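Local coordinates for protein putative malic enzyme ((S)-malate:NAD+ oxidoreductase (decarboxylating)) (Streptococcus pyogenes, PDB 2A9F) that probably catalyses the NAD+-dependent oxidative decarboxylation of (S)-malate, using a divalent metal ion such as magnesium or manganese, at residues 19-23 / 93-97; 155-160 / 337-341; 166-171 / 319-324; 178-182 / 305-309; 343-348 / 378-382. All coordinates share one frame; numbering follows the deposited sequence.

Contact 1. Residues 19-23 / 93-97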
loop_
_atom_site.group_PDB
_atom_site.type_symbol
_atom_site.label_atom_id
_atom_site.label_comp_id
_atom_site.label_asym_id
_atom_site.label_seq_id
_atom_site.Cartn_x
_atom_site.Cartn_y
_atom_site.Cartn_z
ATOM N N GLY A 19 -1.593 8.247 -16.031
ATOM C CA GLY A 19 -1.014 7.003 -15.540
ATOM C C GLY A 19 -1.610 6.636 -14.191
ATOM O O GLY A 19 -0.910 6.600 -13.172
ATOM N N GLY A 20 -2.908 6.345 -14.195
ATOM C CA GLY A 20 -3.609 6.036 -12.968
ATOM C C GLY A 20 -4.275 7.320 -12.484
ATOM O O GLY A 20 -4.173 8.372 -13.138
ATOM N N LYS A 21 -4.935 7.252 -11.331
ATOM C CA LYS A 21 -5.631 8.408 -10.790
ATOM C C LYS A 21 -5.163 8.857 -9.406
ATOM O O LYS A 21 -5.613 9.889 -8.906
ATOM C CB LYS A 21 -7.125 8.104 -10.745
ATOM C CG LYS A 21 -7.675 7.584 -12.057
ATOM C CD LYS A 21 -9.189 7.448 -12.027
ATOM C CE LYS A 21 -9.667 6.322 -11.110
ATOM N NZ LYS A 21 -10.280 5.213 -11.899
ATOM N N LEU A 22 -4.283 8.086 -8.776
ATOM C CA LEU A 22 -3.784 8.448 -7.454
ATOM C C LEU A 22 -2.335 8.899 -7.500
ATOM O O LEU A 22 -1.622 8.617 -8.448
ATOM C CB LEU A 22 -3.931 7.285 -6.469
ATOM C CG LEU A 22 -5.373 6.887 -6.136
ATOM C CD1 LEU A 22 -5.367 5.894 -4.983
ATOM C CD2 LEU A 22 -6.183 8.117 -5.754
ATOM N N GLU A 23 -1.912 9.592 -6.449
ATOM C CA GLU A 23 -0.563 10.133 -6.348
ATOM C C GLU A 23 -0.208 10.207 -4.857
ATOM O O GLU A 23 -1.095 10.311 -4.008
ATOM C CB GLU A 23 -0.576 11.534 -6.979
ATOM C CG GLU A 23 0.739 12.267 -7.079
ATOM C CD GLU A 23 0.588 13.627 -7.755
ATOM O OE1 GLU A 23 1.605 14.313 -7.982
ATOM O OE2 GLU A 23 -0.555 14.018 -8.058
ATOM N N GLU A 93 -8.432 2.059 -7.273
ATOM C CA GLU A 93 -7.891 3.373 -7.034
ATOM C C GLU A 93 -8.991 4.419 -7.217
ATOM O O GLU A 93 -8.915 5.518 -6.667
ATOM C CB GLU A 93 -6.654 3.631 -7.901
ATOM C CG GLU A 93 -6.812 3.504 -9.378
ATOM C CD GLU A 93 -5.445 3.464 -10.071
ATOM O OE1 GLU A 93 -4.712 2.460 -9.903
ATOM O OE2 GLU A 93 -5.102 4.441 -10.774
ATOM N N GLY A 94 -10.033 4.059 -7.958
ATOM C CA GLY A 94 -11.139 4.981 -8.125
ATOM C C GLY A 94 -11.832 5.033 -6.776
ATOM O O GLY A 94 -12.201 6.090 -6.256
ATOM N N LYS A 95 -11.981 3.853 -6.196
ATOM C CA LYS A 95 -12.605 3.715 -4.902
ATOM C C LYS A 95 -11.815 4.517 -3.868
ATOM O O LYS A 95 -12.404 5.162 -3.000
ATOM C CB LYS A 95 -12.641 2.240 -4.503
ATOM C CG LYS A 95 -13.542 1.932 -3.313
ATOM C CD LYS A 95 -15.005 1.934 -3.713
ATOM C CE LYS A 95 -15.871 1.257 -2.656
ATOM N NZ LYS A 95 -17.179 0.861 -3.262
ATOM N N ALA A 96 -10.487 4.470 -3.965
ATOM C CA ALA A 96 -9.631 5.194 -3.034
ATOM C C ALA A 96 -9.706 6.701 -3.243
ATOM O O ALA A 96 -9.519 7.479 -2.298
ATOM C CB ALA A 96 -8.175 4.719 -3.149
ATOM N N ALA A 97 -9.979 7.133 -4.463
ATOM C CA ALA A 97 -10.070 8.572 -4.692
ATOM C C ALA A 97 -11.345 9.111 -4.021
ATOM O O ALA A 97 -11.410 10.299 -3.648
ATOM C CB ALA A 97 -10.071 8.887 -6.187
#
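E93 reaches from helix 85-102 to the backbone of G20 and K21, and its path shows how a helical side chain can hold a turn. Its CB packs 3.9 Å from L22 CD1; here the two side chains run past each other in opposite directions. CG stands between the backbone N and the carbonyl carbon (chi1 57°), and the extended chain beyond it carries the carboxylate to the turn. There OE2 accepts K21 N at 2.9 Å, nearly on the line of its C-O bond, with an N-H...O angle of 151°. E93 OE1 has a weak hydrogen bond with T63 OG1 of the second subunit. L22 settles on the helix, CD1 3.6 Å from A96 CB and CD2 4.0 Å from A97 CB. K21 CE lies 3.6 Å from G94 CA, and K21 NZ hydrogen-bonds A39 O of the second subunit. The arrangement belongs to the dimer interface of the malic enzyme N-terminal domain, where L22 and E23 pair antiparallel with a strand of the second subunit.

Contact 2. Residues 155-160 / 337-341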
loop_
_atom_site.group_PDB
_atom_site.type_symbol
_atom_site.label_atom_id
_atom_site.label_comp_id
_atom_site.label_asym_id
_atom_site.label_seq_id
_atom_site.Cartn_x
_atom_site.Cartn_y
_atom_site.Cartn_z
ATOM N N CYS A 155 -7.931 -9.679 13.128
ATOM C CA CYS A 155 -7.264 -8.376 13.012
ATOM C C CYS A 155 -7.469 -7.404 14.166
ATOM O O CYS A 155 -8.501 -7.419 14.846
ATOM C CB CYS A 155 -7.676 -7.671 11.721
ATOM S SG CYS A 155 -6.757 -8.180 10.276
ATOM N N HIS A 156 -6.476 -6.537 14.354
ATOM C CA HIS A 156 -6.501 -5.528 15.414
ATOM C C HIS A 156 -7.018 -4.186 14.889
ATOM O O HIS A 156 -7.099 -3.198 15.625
ATOM C CB HIS A 156 -5.095 -5.359 16.013
ATOM C CG HIS A 156 -4.476 -6.647 16.462
ATOM N ND1 HIS A 156 -3.973 -7.579 15.578
ATOM C CD2 HIS A 156 -4.323 -7.180 17.697
ATOM C CE1 HIS A 156 -3.537 -8.631 16.250
ATOM N NE2 HIS A 156 -3.737 -8.414 17.538
ATOM N N ILE A 157 -7.361 -4.163 13.606
ATOM C CA ILE A 157 -7.886 -2.966 12.976
ATOM C C ILE A 157 -9.187 -3.342 12.303
ATOM O O ILE A 157 -9.406 -4.498 11.977
ATOM C CB ILE A 157 -6.907 -2.388 11.933
ATOM C CG1 ILE A 157 -6.467 -3.485 10.955
ATOM C CG2 ILE A 157 -5.714 -1.767 12.641
ATOM C CD1 ILE A 157 -5.604 -2.976 9.804
ATOM N N PRO A 158 -10.065 -2.366 12.079
ATOM C CA PRO A 158 -11.356 -2.620 11.446
ATOM C C PRO A 158 -11.298 -3.081 9.996
ATOM O O PRO A 158 -10.619 -2.478 9.170
ATOM C CB PRO A 158 -12.071 -1.285 11.602
ATOM C CG PRO A 158 -10.949 -0.305 11.462
ATOM C CD PRO A 158 -9.873 -0.925 12.318
ATOM N N VAL A 159 -12.015 -4.160 9.693
ATOM C CA VAL A 159 -12.076 -4.677 8.335
ATOM C C VAL A 159 -13.540 -4.598 7.910
ATOM O O VAL A 159 -14.427 -5.006 8.642
ATOM C CB VAL A 159 -11.580 -6.119 8.266
ATOM C CG1 VAL A 159 -11.530 -6.580 6.814
ATOM C CG2 VAL A 159 -10.196 -6.224 8.902
ATOM N N PHE A 160 -13.788 -4.074 6.721
ATOM C CA PHE A 160 -15.147 -3.898 6.232
ATOM C C PHE A 160 -15.261 -4.339 4.775
ATOM O O PHE A 160 -14.595 -3.774 3.904
ATOM C CB PHE A 160 -15.493 -2.411 6.366
ATOM C CG PHE A 160 -16.894 -2.045 5.960
ATOM C CD1 PHE A 160 -17.962 -2.229 6.835
ATOM C CD2 PHE A 160 -17.134 -1.442 4.732
ATOM C CE1 PHE A 160 -19.250 -1.810 6.492
ATOM C CE2 PHE A 160 -18.414 -1.024 4.379
ATOM C CZ PHE A 160 -19.477 -1.205 5.261
ATOM N N ALA A 337 -10.996 2.706 16.345
ATOM C CA ALA A 337 -11.772 1.522 16.666
ATOM C C ALA A 337 -11.014 0.287 16.221
ATOM O O ALA A 337 -10.521 0.236 15.092
ATOM C CB ALA A 337 -13.133 1.582 15.982
ATOM N N LYS A 338 -10.907 -0.695 17.114
ATOM C CA LYS A 338 -10.210 -1.936 16.799
ATOM C C LYS A 338 -11.092 -2.846 15.939
ATOM O O LYS A 338 -10.713 -3.978 15.617
ATOM C CB LYS A 338 -9.799 -2.669 18.086
ATOM C CG LYS A 338 -8.642 -2.028 18.847
ATOM C CD LYS A 338 -9.106 -1.083 19.958
ATOM C CE LYS A 338 -9.725 -1.852 21.135
ATOM N NZ LYS A 338 -10.212 -0.957 22.234
ATOM N N THR A 339 -12.262 -2.334 15.568
ATOM C CA THR A 339 -13.214 -3.076 14.747
ATOM C C THR A 339 -14.513 -2.285 14.556
ATOM O O THR A 339 -14.861 -1.431 15.373
ATOM C CB THR A 339 -13.572 -4.429 15.392
ATOM O OG1 THR A 339 -14.250 -5.250 14.438
ATOM C CG2 THR A 339 -14.478 -4.215 16.597
ATOM N N ILE A 340 -15.229 -2.575 13.474
ATOM C CA ILE A 340 -16.491 -1.903 13.215
ATOM C C ILE A 340 -17.646 -2.773 13.713
ATOM O O ILE A 340 -17.881 -3.868 13.209
ATOM C CB ILE A 340 -16.684 -1.608 11.716
ATOM C CG1 ILE A 340 -15.651 -0.578 11.261
ATOM C CG2 ILE A 340 -18.100 -1.095 11.461
ATOM C CD1 ILE A 340 -15.771 -0.206 9.820
ATOM N N THR A 341 -18.360 -2.264 14.709
ATOM C CA THR A 341 -19.483 -2.968 15.316
ATOM C C THR A 341 -20.729 -2.897 14.452
ATOM O O THR A 341 -20.761 -2.207 13.431
ATOM C CB THR A 341 -19.848 -2.357 16.674
ATOM O OG1 THR A 341 -20.471 -1.088 16.455
ATOM C CG2 THR A 341 -18.614 -2.154 17.529
HETATM O O HOH W 1 -13.714 -5.502 11.929
#
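One water bridges V159 and T339: it accepts V159 N at 3.1 Å and lies 2.6 Å from T339 OG1. It joins strand 159-161, within this chain an outer strand of the four-stranded parallel sheet, to the connection between helices 325-335 and 342-354. No direct hydrogen bond crosses here, so the remaining contact rests on packing and weak polar approaches. The P158 ring carbon CD comes within 3.1 Å of A337 O, and P158 CB lies 3.8 Å from T339 CA. On the I340 side, P158 CB meets I340 CG1 at 3.7 Å. The I340 chain is extended past CG1 (chi2 -179°), which carries CD1 on toward F160, meeting the ring obliquely. The F160 side chain also packs on H165, I169 and I328, and it is about 7 Å from the side chain of the metal ligand E137. At the solvent-facing end of the contact, K338 lays its CB and CG beside H156 O, and K338 CA makes a CA-H...O contact with H156 O at 3.6 Å, the angle at the hydrogen being 131°. Last in the row, F160 CB stands 4.1 Å from I340 CD1.

Contact 3. Residues 166-171 / 319-324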
loop_
_atom_site.group_PDB
_atom_site.type_symbol
_atom_site.label_atom_id
_atom_site.label_comp_id
_atom_site.label_asym_id
_atom_site.label_seq_id
_atom_site.Cartn_x
_atom_site.Cartn_y
_atom_site.Cartn_z
ATOM N N GLY A 166 -22.218 -2.532 2.784
ATOM C CA GLY A 166 -22.354 -1.191 2.242
ATOM C C GLY A 166 -23.768 -0.785 1.864
ATOM O O GLY A 166 -24.346 0.110 2.477
ATOM N N THR A 167 -24.327 -1.428 0.845
ATOM C CA THR A 167 -25.673 -1.095 0.419
ATOM C C THR A 167 -26.653 -1.427 1.526
ATOM O O THR A 167 -27.703 -0.805 1.639
ATOM C CB THR A 167 -26.071 -1.866 -0.846
ATOM O OG1 THR A 167 -25.930 -3.275 -0.617
ATOM C CG2 THR A 167 -25.198 -1.437 -2.009
ATOM N N ALA A 168 -26.297 -2.416 2.339
ATOM C CA ALA A 168 -27.133 -2.835 3.451
ATOM C C ALA A 168 -27.395 -1.635 4.345
ATOM O O ALA A 168 -28.539 -1.356 4.713
ATOM C CB ALA A 168 -26.442 -3.930 4.246
ATOM N N ILE A 169 -26.324 -0.924 4.678
ATOM C CA ILE A 169 -26.403 0.258 5.534
ATOM C C ILE A 169 -27.192 1.377 4.874
ATOM O O ILE A 169 -27.792 2.202 5.556
ATOM C CB ILE A 169 -25.012 0.812 5.859
ATOM C CG1 ILE A 169 -24.137 -0.282 6.450
ATOM C CG2 ILE A 169 -25.133 1.946 6.839
ATOM C CD1 ILE A 169 -22.672 -0.010 6.295
ATOM N N VAL A 170 -27.181 1.420 3.548
ATOM C CA VAL A 170 -27.912 2.463 2.858
ATOM C C VAL A 170 -29.365 2.051 2.715
ATOM O O VAL A 170 -30.263 2.892 2.645
ATOM C CB VAL A 170 -27.298 2.755 1.478
ATOM C CG1 VAL A 170 -28.093 3.843 0.766
ATOM C CG2 VAL A 170 -25.856 3.186 1.652
ATOM N N VAL A 171 -29.597 0.743 2.675
ATOM C CA VAL A 171 -30.954 0.240 2.573
ATOM C C VAL A 171 -31.613 0.455 3.928
ATOM O O VAL A 171 -32.786 0.816 4.014
ATOM C CB VAL A 171 -30.972 -1.245 2.207
ATOM C CG1 VAL A 171 -32.398 -1.804 2.341
ATOM C CG2 VAL A 171 -30.472 -1.417 0.763
ATOM N N ILE A 319 -29.867 3.229 -4.124
ATOM C CA ILE A 319 -29.220 2.849 -2.881
ATOM C C ILE A 319 -27.775 2.591 -3.244
ATOM O O ILE A 319 -27.431 1.494 -3.684
ATOM C CB ILE A 319 -29.850 1.549 -2.304
ATOM C CG1 ILE A 319 -31.246 1.840 -1.757
ATOM C CG2 ILE A 319 -28.980 0.980 -1.200
ATOM C CD1 ILE A 319 -32.199 2.392 -2.771
ATOM N N ASN A 320 -26.923 3.592 -3.077
ATOM C CA ASN A 320 -25.522 3.394 -3.434
ATOM C C ASN A 320 -24.527 3.499 -2.294
ATOM O O ASN A 320 -24.625 4.366 -1.418
ATOM C CB ASN A 320 -25.112 4.339 -4.568
ATOM C CG ASN A 320 -25.374 5.793 -4.239
ATOM O OD1 ASN A 320 -26.508 6.183 -3.950
ATOM N ND2 ASN A 320 -24.327 6.607 -4.285
ATOM N N ASN A 321 -23.575 2.571 -2.346
ATOM C CA ASN A 321 -22.479 2.408 -1.401
ATOM C C ASN A 321 -21.855 3.708 -0.931
ATOM O O ASN A 321 -21.551 3.882 0.248
ATOM C CB ASN A 321 -21.377 1.572 -2.054
ATOM C CG ASN A 321 -21.118 0.301 -1.318
ATOM O OD1 ASN A 321 -20.905 0.324 -0.105
ATOM N ND2 ASN A 321 -21.139 -0.832 -2.034
ATOM N N VAL A 322 -21.661 4.606 -1.877
ATOM C CA VAL A 322 -21.018 5.877 -1.626
ATOM C C VAL A 322 -21.388 6.620 -0.340
ATOM O O VAL A 322 -20.510 7.112 0.358
ATOM C CB VAL A 322 -21.204 6.770 -2.839
ATOM C CG1 VAL A 322 -20.414 8.017 -2.674
ATOM C CG2 VAL A 322 -20.743 6.024 -4.075
ATOM N N LEU A 323 -22.673 6.685 -0.015
ATOM C CA LEU A 323 -23.130 7.367 1.202
ATOM C C LEU A 323 -22.725 6.665 2.494
ATOM O O LEU A 323 -23.085 7.122 3.574
ATOM C CB LEU A 323 -24.651 7.467 1.205
ATOM C CG LEU A 323 -25.266 8.104 -0.027
ATOM C CD1 LEU A 323 -26.732 7.734 -0.105
ATOM C CD2 LEU A 323 -25.066 9.605 0.044
ATOM N N ALA A 324 -21.991 5.558 2.399
ATOM C CA ALA A 324 -21.623 4.839 3.606
ATOM C C ALA A 324 -20.150 4.593 3.892
ATOM O O ALA A 324 -19.681 4.913 4.980
ATOM C CB ALA A 324 -22.384 3.508 3.668
#
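V170 and I319 make the apolar heart of the contact, their side chains sliding past each other in opposite directions. V170 CG1 lies 3.6 Å from I319 CG2, a methyl that is also touched by V171 CG2 at 3.4 Å. With CG1 anti to the backbone N (chi1 179°), the other V170 methyl, CG2, is left to meet A324 CB at 4.0 Å. L323 adds CD1 beside V170 CG1.

Polar backbone atoms are met by carbon: T167 O is 3.6 Å from I319 CG2, and N320 O is 3.5 Å from V170 CG2. The third kind of approach sets the N321 side chain beside G166, with N321 CG 4.1 Å from G166 CA.

No hydrogen bond joins the two segments, so the contact rests on van der Waals packing of the chain at N320, predicted to bind (S)-malate, against helix 162-180. D163, a magnesium ligand, lies in the first turn of that helix, and the N321 side chain is about 5 Å from the ion; the chemistry is apolar, next to residues that probably bind substrate and metal.

Contact 4. Residues 178-182 / 305-309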
loop_
_atom_site.group_PDB
_atom_site.type_symbol
_atom_site.label_atom_id
_atom_site.label_comp_id
_atom_site.label_asym_id
_atom_site.label_seq_id
_atom_site.Cartn_x
_atom_site.Cartn_y
_atom_site.Cartn_z
ATOM N N SER A 178 -38.210 5.708 5.048
ATOM C CA SER A 178 -39.439 5.173 4.500
ATOM C C SER A 178 -40.486 5.052 5.597
ATOM O O SER A 178 -41.661 5.284 5.354
ATOM C CB SER A 178 -39.184 3.827 3.839
ATOM O OG SER A 178 -38.795 4.044 2.497
ATOM N N LEU A 179 -40.051 4.698 6.801
ATOM C CA LEU A 179 -40.943 4.569 7.944
ATOM C C LEU A 179 -41.692 5.887 8.102
ATOM O O LEU A 179 -42.927 5.929 8.098
ATOM C CB LEU A 179 -40.133 4.293 9.211
ATOM C CG LEU A 179 -39.198 3.078 9.207
ATOM C CD1 LEU A 179 -38.497 2.959 10.549
ATOM C CD2 LEU A 179 -40.006 1.816 8.927
ATOM N N LYS A 180 -40.916 6.964 8.224
ATOM C CA LYS A 180 -41.435 8.319 8.387
ATOM C C LYS A 180 -42.636 8.700 7.520
ATOM O O LYS A 180 -43.687 9.076 8.053
ATOM C CB LYS A 180 -40.319 9.334 8.140
ATOM C CG LYS A 180 -39.232 9.341 9.185
ATOM C CD LYS A 180 -39.774 9.729 10.550
ATOM C CE LYS A 180 -38.639 10.009 11.530
ATOM N NZ LYS A 180 -37.787 11.177 11.116
ATOM N N LEU A 181 -42.485 8.614 6.198
ATOM C CA LEU A 181 -43.569 8.999 5.298
ATOM C C LEU A 181 -44.663 7.963 5.122
ATOM O O LEU A 181 -45.370 7.958 4.114
ATOM C CB LEU A 181 -43.019 9.417 3.927
ATOM C CG LEU A 181 -42.335 8.428 2.985
ATOM C CD1 LEU A 181 -41.802 9.166 1.748
ATOM C CD2 LEU A 181 -41.208 7.745 3.716
ATOM N N LEU A 182 -44.805 7.089 6.111
ATOM C CA LEU A 182 -45.842 6.068 6.089
ATOM C C LEU A 182 -46.626 6.175 7.393
ATOM O O LEU A 182 -47.791 5.778 7.473
ATOM C CB LEU A 182 -45.222 4.670 5.947
ATOM C CG LEU A 182 -45.419 4.026 4.569
ATOM C CD1 LEU A 182 -44.854 4.945 3.505
ATOM C CD2 LEU A 182 -44.747 2.669 4.511
ATOM N N ALA A 305 -47.216 -0.080 -5.557
ATOM C CA ALA A 305 -46.171 0.206 -4.582
ATOM C C ALA A 305 -46.129 1.692 -4.260
ATOM O O ALA A 305 -46.408 2.524 -5.122
ATOM C CB ALA A 305 -44.822 -0.250 -5.114
ATOM N N TYR A 306 -45.782 2.020 -3.018
ATOM C CA TYR A 306 -45.695 3.413 -2.593
ATOM C C TYR A 306 -44.262 3.943 -2.701
ATOM O O TYR A 306 -44.037 5.140 -2.910
ATOM C CB TYR A 306 -46.177 3.555 -1.152
ATOM C CG TYR A 306 -46.120 4.973 -0.637
ATOM C CD1 TYR A 306 -46.958 5.959 -1.158
ATOM C CD2 TYR A 306 -45.237 5.326 0.380
ATOM C CE1 TYR A 306 -46.925 7.265 -0.678
ATOM C CE2 TYR A 306 -45.193 6.629 0.871
ATOM C CZ TYR A 306 -46.041 7.595 0.338
ATOM O OH TYR A 306 -46.002 8.886 0.828
ATOM N N ILE A 307 -43.297 3.043 -2.540
ATOM C CA ILE A 307 -41.888 3.404 -2.624
ATOM C C ILE A 307 -41.106 2.297 -3.316
ATOM O O ILE A 307 -41.359 1.111 -3.102
ATOM C CB ILE A 307 -41.277 3.640 -1.228
ATOM C CG1 ILE A 307 -42.008 4.786 -0.517
ATOM C CG2 ILE A 307 -39.805 3.963 -1.365
ATOM C CD1 ILE A 307 -41.437 5.144 0.859
ATOM N N VAL A 308 -40.168 2.698 -4.167
ATOM C CA VAL A 308 -39.334 1.750 -4.888
ATOM C C VAL A 308 -37.897 2.235 -4.955
ATOM O O VAL A 308 -37.626 3.382 -5.295
ATOM C CB VAL A 308 -39.808 1.537 -6.319
ATOM C CG1 VAL A 308 -38.885 0.559 -7.011
ATOM C CG2 VAL A 308 -41.225 1.017 -6.325
ATOM N N GLY A 309 -36.977 1.344 -4.626
ATOM C CA GLY A 309 -35.578 1.695 -4.661
ATOM C C GLY A 309 -34.804 0.554 -5.260
ATOM O O GLY A 309 -35.177 -0.601 -5.103
#
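The phenol ring of Y306 meets L181 and L182, which follow directly after helix 162-180; L181 O and L182 CD1 both lie oblique to the ring. L181 O comes 3.5 Å from Y306 CE2, and the branch carbon L181 CG stands 4.0 Å from that same Y306 CE2. The side chains of L181 and Y306 are inclined to each other, whereas the modelled closeness of the L182 methyl CD1 to the ring is doubtful. Y306 has CG trans to its backbone N (chi1 -180°), which swings the ring out from the chain toward the helix end. R282 makes a cation-pi interaction with this ring.

The fold is that of a Rossmann-type NAD-binding domain, in which strand 307-310 is an outermost strand of the sheet within this chain and helix 162-180 packs against the sheet. The strand's side of this packing is carried by I307. Its chain is extended (chi2 -177°), and the terminal methyl CD1 meets L181 tip to tip, 3.9 Å from L181 CD2, with L181 CG at 4.0 Å. The same methyl reaches S178 OG at 3.3 Å, an apolar neighbour for a hydroxyl whose hydrogen bond goes back to A174 O in its own helix. Beside these groups the neighbouring strand 284-287 contributes V284, which touches S178, L182 and I307 alike.

Contact 5. Residues 343-348 / 378-382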
loop_
_atom_site.group_PDB
_atom_site.type_symbol
_atom_site.label_atom_id
_atom_site.label_comp_id
_atom_site.label_asym_id
_atom_site.label_seq_id
_atom_site.Cartn_x
_atom_site.Cartn_y
_atom_site.Cartn_z
ATOM N N GLU A 343 -23.655 -1.926 15.819
ATOM C CA GLU A 343 -24.346 -0.708 16.242
ATOM C C GLU A 343 -23.758 0.483 15.485
ATOM O O GLU A 343 -24.476 1.426 15.140
ATOM C CB GLU A 343 -24.226 -0.493 17.757
ATOM C CG GLU A 343 -23.085 -1.236 18.449
ATOM C CD GLU A 343 -23.410 -2.699 18.732
ATOM O OE1 GLU A 343 -24.463 -2.966 19.357
ATOM O OE2 GLU A 343 -22.608 -3.578 18.339
ATOM N N MET A 344 -22.449 0.422 15.225
ATOM C CA MET A 344 -21.742 1.463 14.474
ATOM C C MET A 344 -22.325 1.581 13.063
ATOM O O MET A 344 -22.454 2.683 12.522
ATOM C CB MET A 344 -20.239 1.141 14.383
ATOM C CG MET A 344 -19.421 1.545 15.616
ATOM S SD MET A 344 -17.781 0.816 15.687
ATOM C CE MET A 344 -17.050 1.480 14.222
ATOM N N GLN A 345 -22.678 0.443 12.468
ATOM C CA GLN A 345 -23.253 0.434 11.129
ATOM C C GLN A 345 -24.660 1.024 11.103
ATOM O O GLN A 345 -25.031 1.688 10.125
ATOM C CB GLN A 345 -23.265 -0.987 10.576
ATOM C CG GLN A 345 -21.878 -1.577 10.457
ATOM C CD GLN A 345 -21.883 -2.993 9.954
ATOM O OE1 GLN A 345 -22.564 -3.322 8.977
ATOM N NE2 GLN A 345 -21.107 -3.847 10.606
ATOM N N ILE A 346 -25.445 0.795 12.162
ATOM C CA ILE A 346 -26.803 1.346 12.218
ATOM C C ILE A 346 -26.647 2.841 12.457
ATOM O O ILE A 346 -27.409 3.666 11.926
ATOM C CB ILE A 346 -27.655 0.716 13.364
ATOM C CG1 ILE A 346 -27.915 -0.766 13.072
ATOM C CG2 ILE A 346 -29.004 1.432 13.485
ATOM C CD1 ILE A 346 -28.695 -1.475 14.162
ATOM N N ALA A 347 -25.636 3.178 13.252
ATOM C CA ALA A 347 -25.330 4.570 13.556
ATOM C C ALA A 347 -25.184 5.280 12.217
ATOM O O ALA A 347 -25.789 6.330 11.987
ATOM C CB ALA A 347 -24.037 4.660 14.347
ATOM N N ALA A 348 -24.402 4.679 11.325
ATOM C CA ALA A 348 -24.182 5.240 9.999
ATOM C C ALA A 348 -25.502 5.419 9.262
ATOM O O ALA A 348 -25.706 6.418 8.577
ATOM C CB ALA A 348 -23.248 4.338 9.193
ATOM N N ILE A 378 -22.085 10.186 13.648
ATOM C CA ILE A 378 -22.886 9.137 14.260
ATOM C C ILE A 378 -22.065 7.904 14.589
ATOM O O ILE A 378 -22.228 7.336 15.658
ATOM C CB ILE A 378 -24.059 8.704 13.353
ATOM C CG1 ILE A 378 -24.541 9.879 12.503
ATOM C CG2 ILE A 378 -25.210 8.212 14.210
ATOM C CD1 ILE A 378 -24.944 11.111 13.301
ATOM N N VAL A 379 -21.190 7.485 13.678
ATOM C CA VAL A 379 -20.368 6.297 13.921
ATOM C C VAL A 379 -19.607 6.473 15.228
ATOM O O VAL A 379 -19.509 5.553 16.038
ATOM C CB VAL A 379 -19.381 6.039 12.763
ATOM C CG1 VAL A 379 -18.586 4.765 13.018
ATOM C CG2 VAL A 379 -20.158 5.914 11.457
ATOM N N ALA A 380 -19.056 7.659 15.425
ATOM C CA ALA A 380 -18.366 7.957 16.670
ATOM C C ALA A 380 -19.556 8.340 17.552
ATOM O O ALA A 380 -20.569 8.805 17.034
ATOM C CB ALA A 380 -17.411 9.143 16.477
ATOM N N LYS A 381 -19.462 8.134 18.858
ATOM C CA LYS A 381 -20.577 8.456 19.755
ATOM C C LYS A 381 -21.583 7.310 19.810
ATOM O O LYS A 381 -22.295 7.142 20.800
ATOM C CB LYS A 381 -21.277 9.757 19.330
ATOM C CG LYS A 381 -20.351 10.991 19.285
ATOM C CD LYS A 381 -19.658 11.303 20.627
ATOM C CE LYS A 381 -18.512 10.335 20.949
ATOM N NZ LYS A 381 -17.627 10.801 22.066
ATOM N N SER A 382 -21.647 6.521 18.744
ATOM C CA SER A 382 -22.531 5.362 18.732
ATOM C C SER A 382 -21.813 4.322 19.585
ATOM O O SER A 382 -22.391 3.307 19.987
ATOM C CB SER A 382 -22.702 4.832 17.315
ATOM O OG SER A 382 -23.127 3.480 17.338
#
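M344 and V379 cross at about a right angle where helices 342-354 and 373-379 meet. M344 bends at its last torsion (chi3 62°), turning the methyl CE to within 3.8 Å of V379 CG1. V379 divides its two methyls between neighbours on the facing helix: CG2 is directed instead toward A348 and lies 4.1 Å from A348 CB.

A347 points toward the other segment, and its small side chain lets the backbones approach closely. Around A347 CB gather I378 CG2 at 3.7 Å and V379 CA at 4.0 Å. I378 starts toward the facing helix but sends its end away, so that it is the branch CG2 that lies near A347 O and CB.

S382 comes from beyond the helix end, after the chain leaves helical geometry at A380 and turns back. Its side chain is rotated with OG trans to the backbone N (chi1 159°), and this hydroxyl, S382 OG, gives a weak bond to E343 O at 3.3 Å. E343 O also receives A347 N at 2.8 Å, the ordinary bond of the helix, so the serine adds a second, looser donor.

Other faces of helix 342-354 look onto helix 162-180, through I346 on L172 and F176 and A348 on I169, and onto helix 198-210, through I346 on A209 and A210.

Contact 1 comes first along the chain and belongs to the N-terminal domain at the dimer interface; its nearest atoms come within about 4 Å of contact 3, while its centre is about 37 Å from that of contact 4. Contacts 3 and 4 share helix 162-180, their centres about 17 Å apart, and both fall within the span of chain that contact 2 brings together. Contact 2 ties the strand before that helix to the chain entering helix 342-354, which packs on helix 162-180 and which contact 5 joins to helix 373-379. Contacts 2, 3 and 5 touch one another through F160, I169, M344 and Q345, making one continuous packing from the parallel sheet to the C-terminal helices.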